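Side-chain contact in vacuolar-sorting protein BRO1 (Saccharomyces cerevisiae, PDB 1ZB1), which helps sort cargo into multivesicular bodies and recruits the DOA4 deubiquitinase to endosomes, its Bro1 domain possibly binding SNF7: residues Phe43-Ala48 and Tyr364-Arg369. Sequence-based numbering, arbitrary orientation.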
loop_
_atom_site.group_PDB
_atom_site.type_symbol
_atom_site.label_atom_id
_atom_site.label_comp_id
_atom_site.label_asym_id
_atom_site.label_seq_id
_atom_site.Cartn_x
_atom_site.Cartn_y
_atom_site.Cartn_z
ATOM N N PHE A 43 39.389 -16.182 -6.525
ATOM C CA PHE A 43 38.110 -15.651 -6.984
ATOM C C PHE A 43 37.205 -15.177 -5.847
ATOM O O PHE A 43 36.071 -14.762 -6.088
ATOM C CB PHE A 43 37.360 -16.716 -7.797
ATOM C CG PHE A 43 38.135 -17.249 -8.976
ATOM C CD1 PHE A 43 39.198 -18.132 -8.790
ATOM C CD2 PHE A 43 37.799 -16.872 -10.272
ATOM C CE1 PHE A 43 39.913 -18.631 -9.881
ATOM C CE2 PHE A 43 38.507 -17.365 -11.368
ATOM C CZ PHE A 43 39.566 -18.246 -11.172
ATOM N N TYR A 44 37.714 -15.226 -4.619
ATOM C CA TYR A 44 36.940 -14.840 -3.444
ATOM C C TYR A 44 37.337 -13.484 -2.856
ATOM O O TYR A 44 38.518 -13.204 -2.666
ATOM C CB TYR A 44 37.099 -15.925 -2.377
ATOM C CG TYR A 44 36.186 -15.798 -1.179
ATOM C CD1 TYR A 44 34.803 -15.859 -1.323
ATOM C CD2 TYR A 44 36.707 -15.657 0.105
ATOM C CE1 TYR A 44 33.957 -15.785 -0.217
ATOM C CE2 TYR A 44 35.868 -15.584 1.222
ATOM C CZ TYR A 44 34.494 -15.649 1.050
ATOM O OH TYR A 44 33.652 -15.576 2.139
ATOM N N ASP A 45 36.342 -12.644 -2.584
ATOM C CA ASP A 45 36.577 -11.333 -1.974
ATOM C C ASP A 45 36.040 -11.477 -0.556
ATOM O O ASP A 45 34.845 -11.296 -0.319
ATOM C CB ASP A 45 35.793 -10.241 -2.705
ATOM C CG ASP A 45 36.103 -8.843 -2.188
ATOM O OD1 ASP A 45 36.489 -8.697 -1.007
ATOM O OD2 ASP A 45 35.942 -7.883 -2.970
ATOM N N GLU A 46 36.924 -11.820 0.377
ATOM C CA GLU A 46 36.543 -12.026 1.770
ATOM C C GLU A 46 35.852 -10.827 2.411
ATOM O O GLU A 46 34.824 -10.977 3.069
ATOM C CB GLU A 46 37.777 -12.411 2.594
ATOM C CG GLU A 46 37.566 -12.404 4.107
ATOM C CD GLU A 46 36.558 -13.441 4.583
ATOM O OE1 GLU A 46 35.364 -13.339 4.211
ATOM O OE2 GLU A 46 36.965 -14.358 5.336
ATOM N N LYS A 47 36.415 -9.641 2.219
ATOM C CA LYS A 47 35.845 -8.434 2.805
ATOM C C LYS A 47 34.435 -8.126 2.287
ATOM O O LYS A 47 33.505 -7.938 3.072
ATOM C CB LYS A 47 36.763 -7.242 2.540
ATOM C CG LYS A 47 36.353 -5.977 3.271
ATOM C CD LYS A 47 37.383 -4.877 3.062
ATOM C CE LYS A 47 36.998 -3.600 3.800
ATOM N NZ LYS A 47 35.771 -2.966 3.235
ATOM N N ALA A 48 34.282 -8.070 0.969
ATOM C CA ALA A 48 32.982 -7.785 0.378
ATOM C C ALA A 48 31.953 -8.843 0.771
ATOM O O ALA A 48 30.832 -8.506 1.150
ATOM C CB ALA A 48 33.101 -7.702 -1.139
ATOM N N TYR A 364 30.617 -4.166 -5.045
ATOM C CA TYR A 364 30.642 -5.601 -5.318
ATOM C C TYR A 364 31.174 -6.089 -6.664
ATOM O O TYR A 364 31.056 -7.272 -6.985
ATOM C CB TYR A 364 29.242 -6.176 -5.083
ATOM C CG TYR A 364 28.801 -6.026 -3.652
ATOM C CD1 TYR A 364 27.937 -5.001 -3.263
ATOM C CD2 TYR A 364 29.300 -6.873 -2.668
ATOM C CE1 TYR A 364 27.589 -4.827 -1.923
ATOM C CE2 TYR A 364 28.960 -6.707 -1.334
ATOM C CZ TYR A 364 28.109 -5.687 -0.966
ATOM O OH TYR A 364 27.787 -5.535 0.363
ATOM N N ASP A 365 31.782 -5.199 -7.439
ATOM C CA ASP A 365 32.312 -5.580 -8.744
ATOM C C ASP A 365 33.283 -6.775 -8.709
ATOM O O ASP A 365 33.194 -7.675 -9.542
ATOM C CB ASP A 365 32.985 -4.373 -9.403
ATOM C CG ASP A 365 33.400 -4.649 -10.831
ATOM O OD1 ASP A 365 34.572 -5.013 -11.056
ATOM O OD2 ASP A 365 32.542 -4.522 -11.726
ATOM N N SER A 366 34.205 -6.782 -7.750
ATOM C CA SER A 366 35.168 -7.880 -7.636
ATOM C C SER A 366 34.471 -9.195 -7.288
ATOM O O SER A 366 34.833 -10.260 -7.797
ATOM C CB SER A 366 36.222 -7.558 -6.569
ATOM O OG SER A 366 36.950 -6.383 -6.899
ATOM N N LEU A 367 33.480 -9.120 -6.409
ATOM C CA LEU A 367 32.736 -10.307 -6.015
ATOM C C LEU A 367 32.045 -10.882 -7.250
ATOM O O LEU A 367 32.153 -12.081 -7.521
ATOM C CB LEU A 367 31.712 -9.956 -4.922
ATOM C CG LEU A 367 30.859 -11.100 -4.361
ATOM C CD1 LEU A 367 30.318 -10.720 -2.997
ATOM C CD2 LEU A 367 29.724 -11.423 -5.322
ATOM N N TYR A 368 31.358 -10.022 -8.004
ATOM C CA TYR A 368 30.654 -10.446 -9.220
ATOM C C TYR A 368 31.603 -11.100 -10.231
ATOM O O TYR A 368 31.340 -12.199 -10.726
ATOM C CB TYR A 368 29.974 -9.247 -9.901
ATOM C CG TYR A 368 28.829 -8.602 -9.133
ATOM C CD1 TYR A 368 28.622 -7.223 -9.201
ATOM C CD2 TYR A 368 27.935 -9.363 -8.377
ATOM C CE1 TYR A 368 27.554 -6.609 -8.542
ATOM C CE2 TYR A 368 26.857 -8.759 -7.708
ATOM C CZ TYR A 368 26.678 -7.379 -7.801
ATOM O OH TYR A 368 25.626 -6.759 -7.159
ATOM N N ARG A 369 32.699 -10.411 -10.546
ATOM C CA ARG A 369 33.668 -10.929 -11.513
ATOM C C ARG A 369 34.139 -12.338 -11.167
ATOM O O ARG A 369 34.343 -13.165 -12.052
ATOM C CB ARG A 369 34.870 -9.982 -11.618
ATOM C CG ARG A 369 34.555 -8.684 -12.349
ATOM C CD ARG A 369 35.718 -7.704 -12.288
ATOM N NE ARG A 369 35.457 -6.501 -13.074
ATOM C CZ ARG A 369 35.450 -6.461 -14.404
ATOM N NH1 ARG A 369 35.696 -7.560 -15.110
ATOM N NH2 ARG A 369 35.191 -5.319 -15.030
HETATM O O HOH W 1 33.201 -14.178 -5.684
HETATM O O HOH W 2 33.570 -6.962 -4.414
#
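D45 and S366 meet where a capping carboxylate also faces a second helix. The polar part of the contact centres on D45, the N-cap of helix 46-58: its OD1 accepts from A48 N at 3.0 Å, an almost straight bond (172°) that reaches the oxygen from well above the carboxylate plane. CG lies anti to the backbone N (chi1 -175°), which carries the carboxylate toward 364-369; OD2 is the oxygen that comes near, 3.6 Å from S366 CB. No direct hydrogen bond joins 43-48 to 364-369; water carries the polar links instead. One water donates to D45 OD2 and accepts from L367 N, each at 2.9 Å, supplying a partner to an amide that a kink in helix 349-371 leaves without its bond to the preceding turn. A second water donates to both F43 O and L367 O, so L367 is tied through both its backbone polar groups.

The contact with the ring is small: A48 CB packs 4.2 Å from Y364 CD2, and, as a polar atom at the ring edge, A48 O lies near the plane 3.6 Å from CE2.

This is a water-mediated junction between an N-capped helix start and a kinked helix close to the C-terminal end of the modelled chain. L367 also touches T49 and Y364 touches L52, both of helix 46-58, whereas F78 of helix 65-86 meets the Y364 ring edge-to-face, and F43 leans on L31 of helix 23-34.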